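Local structure of serine-rich secreted cell wall anchored (LPXTG-motif ) protein (Lactobacillus reuteri ATCC 53608, 5NXK) at residues N78-V90 / Y138-F150. The protein probably acts as a surface adhesin that helps a gut bacterium attach to its host, through a beta-solenoid binding region. Residues are numbered along the deposited sequence; the frame is centred on the assembly and turned at random.
Sequences NATLYNTSKYGFV and YEVDGQSCGTEAF
Tyr82 lays its CB and CD2 over one face of the Tyr138 ring. Tyr82 CB stands 3.9 Å from the centroid of the Tyr138 ring, a CH-pi contact. CD2 of Tyr82 comes to 3.4 Å from CD1 of Tyr138, and the two ring planes meet at 40°. Cys145 CB lies on the opposite face of Tyr138, so both faces of that ring have a neighbour. With CG of Tyr138 between its backbone N and carbonyl carbon (chi1 55°), the ring is brought against Tyr82 to Thr84 at the end of strand 79-83, and its OH is hydrogen-bonded to Asn53 OD1. Val140 CB sits over one face of the Tyr82 ring, toward the rim. Strand 79-83 belongs to one of the parallel sheets of the beta-solenoid, the pectate lyase-like fold. Residues 138-146 form a beta hairpin with a type I' turn that folds over the outside of that sheet. Past the hairpin the chain runs beside the loop 84-87. Glu148 N donates to Thr84 O at 2.9 Å, with an N-H...O angle of 156°. Lys86 is bent at chi3, and its NZ makes a long salt bridge of 3.9 Å to Glu148 OE1. A water accepts from Lys86 N and donates weakly to Glu148 OE2.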
ATOM      1  N   ASN A  78      11.217   7.060  -9.423  1.00 26.23           N
ATOM      2  CA  ASN A  78      11.760   8.416  -9.343  1.00 25.40           C
ATOM      3  C   ASN A  78      10.723   9.450  -9.741  1.00 30.73           C
ATOM      4  O   ASN A  78      10.913  10.228 -10.670  1.00 32.84           O
ATOM      5  CB  ASN A  78      13.006   8.530 -10.213  1.00 29.76           C
ATOM      6  CG  ASN A  78      13.762   9.834  -9.978  1.00 42.80           C
ATOM      7  OD1 ASN A  78      13.586  10.495  -8.945  1.00 41.44           O
ATOM      8  ND2 ASN A  78      14.609  10.202 -10.928  1.00 41.23           N
ATOM      9  N   ALA A  79       9.600   9.421  -9.039  1.00 30.94           N
ATOM     10  CA  ALA A  79       8.515  10.331  -9.339  1.00 32.96           C
ATOM     11  C   ALA A  79       7.764  10.733  -8.079  1.00 35.54           C
ATOM     12  O   ALA A  79       7.849  10.077  -7.030  1.00 37.25           O
ATOM     13  CB  ALA A  79       7.563   9.698 -10.349  1.00 28.71           C
ATOM     14  N   THR A  80       7.032  11.823  -8.188  1.00 30.76           N
ATOM     15  CA  THR A  80       6.125  12.222  -7.135  1.00 31.19           C
ATOM     16  C   THR A  80       4.712  11.966  -7.612  1.00 34.27           C
ATOM     17  O   THR A  80       4.351  12.351  -8.724  1.00 33.96           O
ATOM     18  CB  THR A  80       6.320  13.691  -6.765  1.00 31.33           C
ATOM     19  OG1 THR A  80       7.681  13.883  -6.371  1.00 35.69           O
ATOM     20  CG2 THR A  80       5.392  14.090  -5.622  1.00 31.00           C
ATOM     21  N   LEU A  81       3.908  11.296  -6.796  1.00 25.83           N
ATOM     22  CA  LEU A  81       2.565  10.966  -7.242  1.00 29.02           C
ATOM     23  C   LEU A  81       1.518  11.599  -6.333  1.00 31.51           C
ATOM     24  O   LEU A  81       1.581  11.443  -5.112  1.00 26.68           O
ATOM     25  CB  LEU A  81       2.379   9.443  -7.270  1.00 28.47           C
ATOM     26  CG  LEU A  81       3.462   8.639  -7.998  1.00 26.24           C
ATOM     27  CD1 LEU A  81       3.211   7.141  -7.808  1.00 23.98           C
ATOM     28  CD2 LEU A  81       3.522   8.988  -9.483  1.00 30.27           C
ATOM     29  N   TYR A  82       0.555  12.297  -6.926  1.00 25.87           N
ATOM     30  CA  TYR A  82      -0.528  12.912  -6.158  1.00 30.30           C
ATOM     31  C   TYR A  82      -1.858  12.325  -6.588  1.00 27.54           C
ATOM     32  O   TYR A  82      -2.055  12.053  -7.770  1.00 28.33           O
ATOM     33  CB  TYR A  82      -0.592  14.435  -6.366  1.00 35.65           C
ATOM     34  CG  TYR A  82       0.666  15.208  -6.054  1.00 38.25           C
ATOM     35  CD1 TYR A  82       1.667  15.368  -7.012  1.00 35.15           C
ATOM     36  CD2 TYR A  82       0.837  15.817  -4.811  1.00 33.11           C
ATOM     37  CE1 TYR A  82       2.817  16.096  -6.729  1.00 39.43           C
ATOM     38  CE2 TYR A  82       1.981  16.545  -4.521  1.00 32.69           C
ATOM     39  CZ  TYR A  82       2.967  16.683  -5.479  1.00 38.89           C
ATOM     40  OH  TYR A  82       4.099  17.412  -5.184  1.00 39.93           O
ATOM     41  N   ASN A  83      -2.783  12.148  -5.648  1.00 23.43           N
ATOM     42  CA  ASN A  83      -4.124  11.744  -6.043  1.00 30.52           C
ATOM     43  C   ASN A  83      -5.171  12.198  -5.042  1.00 36.37           C
ATOM     44  O   ASN A  83      -4.910  12.246  -3.838  1.00 33.76           O
ATOM     45  CB  ASN A  83      -4.202  10.216  -6.212  1.00 27.48           C
ATOM     46  CG  ASN A  83      -4.123   9.493  -4.887  1.00 29.55           C
ATOM     47  OD1 ASN A  83      -3.031   9.319  -4.329  1.00 30.10           O
ATOM     48  ND2 ASN A  83      -5.283   9.083  -4.359  1.00 24.70           N
ATOM     49  N   THR A  84      -6.367  12.488  -5.538  1.00 30.34           N
ATOM     50  CA  THR A  84      -7.476  12.866  -4.668  1.00 34.14           C
ATOM     51  C   THR A  84      -8.448  11.711  -4.495  1.00 33.74           C
ATOM     52  O   THR A  84      -9.242  11.689  -3.550  1.00 34.07           O
ATOM     53  CB  THR A  84      -8.248  14.069  -5.231  1.00 33.42           C
ATOM     54  OG1 THR A  84      -8.767  13.718  -6.516  1.00 34.40           O
ATOM     55  CG2 THR A  84      -7.325  15.269  -5.380  1.00 38.65           C
ATOM     56  N   SER A  85      -8.376  10.751  -5.411  1.00 30.84           N
ATOM     57  CA  SER A  85      -9.316   9.639  -5.428  1.00 25.82           C
ATOM     58  C   SER A  85      -9.205   8.757  -4.201  1.00 29.93           C
ATOM     59  O   SER A  85      -8.105   8.407  -3.769  1.00 29.90           O
ATOM     60  CB  SER A  85      -9.108   8.778  -6.670  1.00 28.47           C
ATOM     61  OG  SER A  85     -10.015   7.688  -6.665  1.00 29.08           O
ATOM     62  N   LYS A  86     -10.355   8.363  -3.662  1.00 24.63           N
ATOM     63  CA  LYS A  86     -10.358   7.402  -2.576  1.00 28.04           C
ATOM     64  C   LYS A  86      -9.895   6.033  -3.073  1.00 30.21           C
ATOM     65  O   LYS A  86      -9.598   5.152  -2.265  1.00 31.13           O
ATOM     66  CB  LYS A  86     -11.742   7.341  -1.916  1.00 31.80           C
ATOM     67  CG  LYS A  86     -12.848   6.670  -2.724  1.00 35.83           C
ATOM     68  CD  LYS A  86     -14.121   6.647  -1.881  1.00 48.14           C
ATOM     69  CE  LYS A  86     -14.803   8.013  -1.922  1.00 57.66           C
ATOM     70  NZ  LYS A  86     -16.175   8.020  -1.345  1.00 66.07           N
ATOM     71  N   TYR A  87      -9.811   5.866  -4.397  1.00 30.08           N
ATOM     72  CA  TYR A  87      -9.332   4.603  -4.981  1.00 30.40           C
ATOM     73  C   TYR A  87      -7.861   4.646  -5.409  1.00 28.34           C
ATOM     74  O   TYR A  87      -7.414   3.806  -6.185  1.00 30.81           O
ATOM     75  CB  TYR A  87     -10.222   4.179  -6.163  1.00 26.03           C
ATOM     76  CG  TYR A  87     -11.639   3.914  -5.702  1.00 30.04           C
ATOM     77  CD1 TYR A  87     -11.900   2.870  -4.830  1.00 27.38           C
ATOM     78  CD2 TYR A  87     -12.700   4.740  -6.082  1.00 30.67           C
ATOM     79  CE1 TYR A  87     -13.178   2.619  -4.370  1.00 35.24           C
ATOM     80  CE2 TYR A  87     -13.987   4.501  -5.621  1.00 30.45           C
ATOM     81  CZ  TYR A  87     -14.217   3.439  -4.765  1.00 37.58           C
ATOM     82  OH  TYR A  87     -15.477   3.167  -4.289  1.00 39.48           O
ATOM     83  N   GLY A  88      -7.115   5.607  -4.872  1.00 23.95           N
ATOM     84  CA  GLY A  88      -5.664   5.604  -4.985  1.00 21.21           C
ATOM     85  C   GLY A  88      -5.139   6.191  -6.274  1.00 26.76           C
ATOM     86  O   GLY A  88      -5.911   6.423  -7.209  1.00 27.43           O
ATOM     87  N   PHE A  89      -3.832   6.456  -6.316  1.00 21.89           N
ATOM     88  CA  PHE A  89      -3.183   6.816  -7.565  1.00 25.13           C
ATOM     89  C   PHE A  89      -3.276   5.649  -8.504  1.00 27.76           C
ATOM     90  O   PHE A  89      -3.607   5.814  -9.680  1.00 29.66           O
ATOM     91  CB  PHE A  89      -1.714   7.203  -7.381  1.00 28.45           C
ATOM     92  CG  PHE A  89      -1.070   7.689  -8.658  1.00 30.80           C
ATOM     93  CD1 PHE A  89      -1.267   9.002  -9.096  1.00 34.90           C
ATOM     94  CD2 PHE A  89      -0.297   6.839  -9.434  1.00 25.66           C
ATOM     95  CE1 PHE A  89      -0.693   9.453 -10.291  1.00 35.41           C
ATOM     96  CE2 PHE A  89       0.282   7.283 -10.625  1.00 28.63           C
ATOM     97  CZ  PHE A  89       0.084   8.588 -11.054  1.00 33.41           C
ATOM     98  N   VAL A  90      -2.952   4.465  -7.988  1.00 28.16           N
ATOM     99  CA  VAL A  90      -3.235   3.232  -8.712  1.00 28.12           C
ATOM    100  C   VAL A  90      -4.360   2.455  -8.036  1.00 31.95           C
ATOM    101  O   VAL A  90      -4.374   2.235  -6.808  1.00 29.03           O
ATOM    102  CB  VAL A  90      -2.022   2.306  -8.837  1.00 27.22           C
ATOM    103  CG1 VAL A  90      -2.356   1.170  -9.811  1.00 24.27           C
ATOM    104  CG2 VAL A  90      -0.809   3.083  -9.331  1.00 26.73           C
ATOM    105  N   TYR A 138      -3.282  18.509  -0.465  1.00 38.26           N
ATOM    106  CA  TYR A 138      -1.921  18.807  -0.891  1.00 35.12           C
ATOM    107  C   TYR A 138      -1.917  19.999  -1.824  1.00 38.40           C
ATOM    108  O   TYR A 138      -2.956  20.407  -2.318  1.00 37.97           O
ATOM    109  CB  TYR A 138      -1.280  17.610  -1.587  1.00 37.67           C
ATOM    110  CG  TYR A 138      -2.052  17.059  -2.769  1.00 36.01           C
ATOM    111  CD1 TYR A 138      -1.944  17.636  -4.037  1.00 35.06           C
ATOM    112  CD2 TYR A 138      -2.857  15.936  -2.627  1.00 35.97           C
ATOM    113  CE1 TYR A 138      -2.639  17.124  -5.120  1.00 38.73           C
ATOM    114  CE2 TYR A 138      -3.555  15.409  -3.705  1.00 35.89           C
ATOM    115  CZ  TYR A 138      -3.440  16.001  -4.947  1.00 39.74           C
ATOM    116  OH  TYR A 138      -4.132  15.477  -6.015  1.00 35.67           O
ATOM    117  N   GLU A 139      -0.750  20.575  -2.050  1.00 40.78           N
ATOM    118  CA  GLU A 139      -0.667  21.706  -2.959  1.00 51.23           C
ATOM    119  C   GLU A 139       0.477  21.482  -3.931  1.00 43.94           C
ATOM    120  O   GLU A 139       1.578  21.107  -3.536  1.00 44.96           O
ATOM    121  CB  GLU A 139      -0.512  23.029  -2.195  1.00 62.32           C
ATOM    122  CG  GLU A 139       0.368  24.063  -2.886  1.00 76.92           C
ATOM    123  CD  GLU A 139       0.145  25.469  -2.352  1.00 87.95           C
ATOM    124  OE1 GLU A 139      -0.762  25.649  -1.511  1.00 89.01           O
ATOM    125  OE2 GLU A 139       0.869  26.395  -2.780  1.00 91.77           O
ATOM    126  N   VAL A 140       0.197  21.634  -5.215  1.00 44.46           N
ATOM    127  CA  VAL A 140       1.267  21.527  -6.197  1.00 45.52           C
ATOM    128  C   VAL A 140       1.091  22.622  -7.248  1.00 48.70           C
ATOM    129  O   VAL A 140      -0.032  22.872  -7.706  1.00 45.19           O
ATOM    130  CB  VAL A 140       1.318  20.115  -6.834  1.00 49.64           C
ATOM    131  CG1 VAL A 140       0.002  19.766  -7.516  1.00 43.19           C
ATOM    132  CG2 VAL A 140       2.507  19.998  -7.783  1.00 52.49           C
ATOM    133  N   ASP A 141       2.194  23.305  -7.569  1.00 57.53           N
ATOM    134  CA  ASP A 141       2.193  24.474  -8.455  1.00 68.38           C
ATOM    135  C   ASP A 141       1.006  25.394  -8.196  1.00 61.37           C
ATOM    136  O   ASP A 141       0.209  25.683  -9.087  1.00 59.03           O
ATOM    137  CB  ASP A 141       2.258  24.055  -9.931  1.00 77.20           C
ATOM    138  CG  ASP A 141       3.592  23.396 -10.299  1.00 81.88           C
ATOM    139  OD1 ASP A 141       4.572  23.569  -9.540  1.00 84.50           O
ATOM    140  OD2 ASP A 141       3.675  22.727 -11.355  1.00 78.08           O
ATOM    141  N   GLY A 142       0.889  25.806  -6.938  1.00 59.49           N
ATOM    142  CA  GLY A 142      -0.125  26.740  -6.494  1.00 61.73           C
ATOM    143  C   GLY A 142      -1.552  26.245  -6.399  1.00 65.69           C
ATOM    144  O   GLY A 142      -2.432  27.010  -6.012  1.00 70.21           O
ATOM    145  N   GLN A 143      -1.813  24.988  -6.739  1.00 61.90           N
ATOM    146  CA  GLN A 143      -3.189  24.534  -6.624  1.00 64.62           C
ATOM    147  C   GLN A 143      -3.351  23.577  -5.444  1.00 59.27           C
ATOM    148  O   GLN A 143      -2.605  22.597  -5.312  1.00 55.73           O
ATOM    149  CB  GLN A 143      -3.661  23.890  -7.926  1.00 71.18           C
ATOM    150  CG  GLN A 143      -5.157  24.059  -8.131  1.00 83.71           C
ATOM    151  CD  GLN A 143      -5.509  25.478  -8.565  1.00 93.54           C
ATOM    152  OE1 GLN A 143      -6.363  26.137  -7.964  1.00 98.64           O
ATOM    153  NE2 GLN A 143      -4.847  25.952  -9.613  1.00 93.28           N
ATOM    154  N   SER A 144      -4.298  23.898  -4.566  1.00 54.02           N
ATOM    155  CA  SER A 144      -4.615  23.040  -3.428  1.00 53.42           C
ATOM    156  C   SER A 144      -5.736  22.055  -3.778  1.00 45.91           C
ATOM    157  O   SER A 144      -6.741  22.429  -4.384  1.00 46.11           O
ATOM    158  CB  SER A 144      -5.004  23.877  -2.213  1.00 52.24           C
ATOM    159  OG  SER A 144      -5.153  23.061  -1.060  1.00 54.30           O
ATOM    160  N   CYS A 145      -5.554  20.795  -3.395  1.00 43.29           N
ATOM    161  CA  CYS A 145      -6.533  19.750  -3.667  1.00 39.86           C
ATOM    162  C   CYS A 145      -6.890  18.997  -2.396  1.00 36.00           C
ATOM    163  O   CYS A 145      -5.999  18.571  -1.655  1.00 34.50           O
ATOM    164  CB  CYS A 145      -5.997  18.773  -4.723  1.00 40.39           C
ATOM    165  SG  CYS A 145      -4.962  19.539  -6.016  1.00 74.39           S
ATOM    166  N   GLY A 146      -8.187  18.860  -2.130  1.00 35.28           N
ATOM    167  CA  GLY A 146      -8.651  18.031  -1.030  1.00 33.95           C
ATOM    168  C   GLY A 146      -8.642  16.569  -1.452  1.00 35.60           C
ATOM    169  O   GLY A 146      -8.919  16.261  -2.607  1.00 40.47           O
ATOM    170  N   THR A 147      -8.316  15.667  -0.531  1.00 32.37           N
ATOM    171  CA  THR A 147      -8.290  14.246  -0.853  1.00 29.55           C
ATOM    172  C   THR A 147      -9.534  13.563  -0.308  1.00 36.18           C
ATOM    173  O   THR A 147     -10.211  14.097   0.576  1.00 32.96           O
ATOM    174  CB  THR A 147      -7.048  13.532  -0.263  1.00 33.32           C
ATOM    175  OG1 THR A 147      -7.106  13.589   1.170  1.00 35.49           O
ATOM    176  CG2 THR A 147      -5.737  14.171  -0.748  1.00 27.73           C
ATOM    177  N   GLU A 148      -9.840  12.385  -0.840  1.00 30.94           N
ATOM    178  CA  GLU A 148     -10.828  11.519  -0.214  1.00 35.41           C
ATOM    179  C   GLU A 148     -10.132  10.236   0.213  1.00 35.37           C
ATOM    180  O   GLU A 148      -9.119   9.835  -0.366  1.00 31.45           O
ATOM    181  CB  GLU A 148     -11.991  11.193  -1.157  1.00 40.06           C
ATOM    182  CG  GLU A 148     -12.792  12.383  -1.644  1.00 53.90           C
ATOM    183  CD  GLU A 148     -13.789  11.989  -2.726  1.00 64.52           C
ATOM    184  OE1 GLU A 148     -14.896  11.524  -2.373  1.00 70.27           O
ATOM    185  OE2 GLU A 148     -13.460  12.128  -3.925  1.00 65.26           O
ATOM    186  N   ALA A 149     -10.701   9.561   1.196  1.00 33.43           N
ATOM    187  CA  ALA A 149     -10.072   8.361   1.709  1.00 33.39           C
ATOM    188  C   ALA A 149     -11.066   7.231   1.614  1.00 35.60           C
ATOM    189  O   ALA A 149     -12.257   7.431   1.878  1.00 32.38           O
ATOM    190  CB  ALA A 149      -9.618   8.559   3.143  1.00 34.81           C
ATOM    191  N   PHE A 150     -10.583   6.052   1.225  1.00 31.91           N
ATOM    192  CA  PHE A 150     -11.425   4.869   1.218  1.00 24.42           C
ATOM    193  C   PHE A 150     -11.760   4.451   2.638  1.00 26.01           C
ATOM    194  O   PHE A 150     -10.893   4.412   3.503  1.00 27.10           O
ATOM    195  CB  PHE A 150     -10.745   3.709   0.484  1.00 28.81           C
ATOM    196  CG  PHE A 150     -11.532   2.435   0.538  1.00 30.00           C
ATOM    197  CD1 PHE A 150     -12.695   2.300  -0.199  1.00 33.66           C
ATOM    198  CD2 PHE A 150     -11.127   1.381   1.350  1.00 27.08           C
ATOM    199  CE1 PHE A 150     -13.440   1.128  -0.138  1.00 34.66           C
ATOM    200  CE2 PHE A 150     -11.860   0.204   1.409  1.00 31.27           C
ATOM    201  CZ  PHE A 150     -13.023   0.080   0.664  1.00 30.40           C
TER
HETATM  202  O   HOH W   1     -12.817   9.353  -4.813  1.00 41.21           O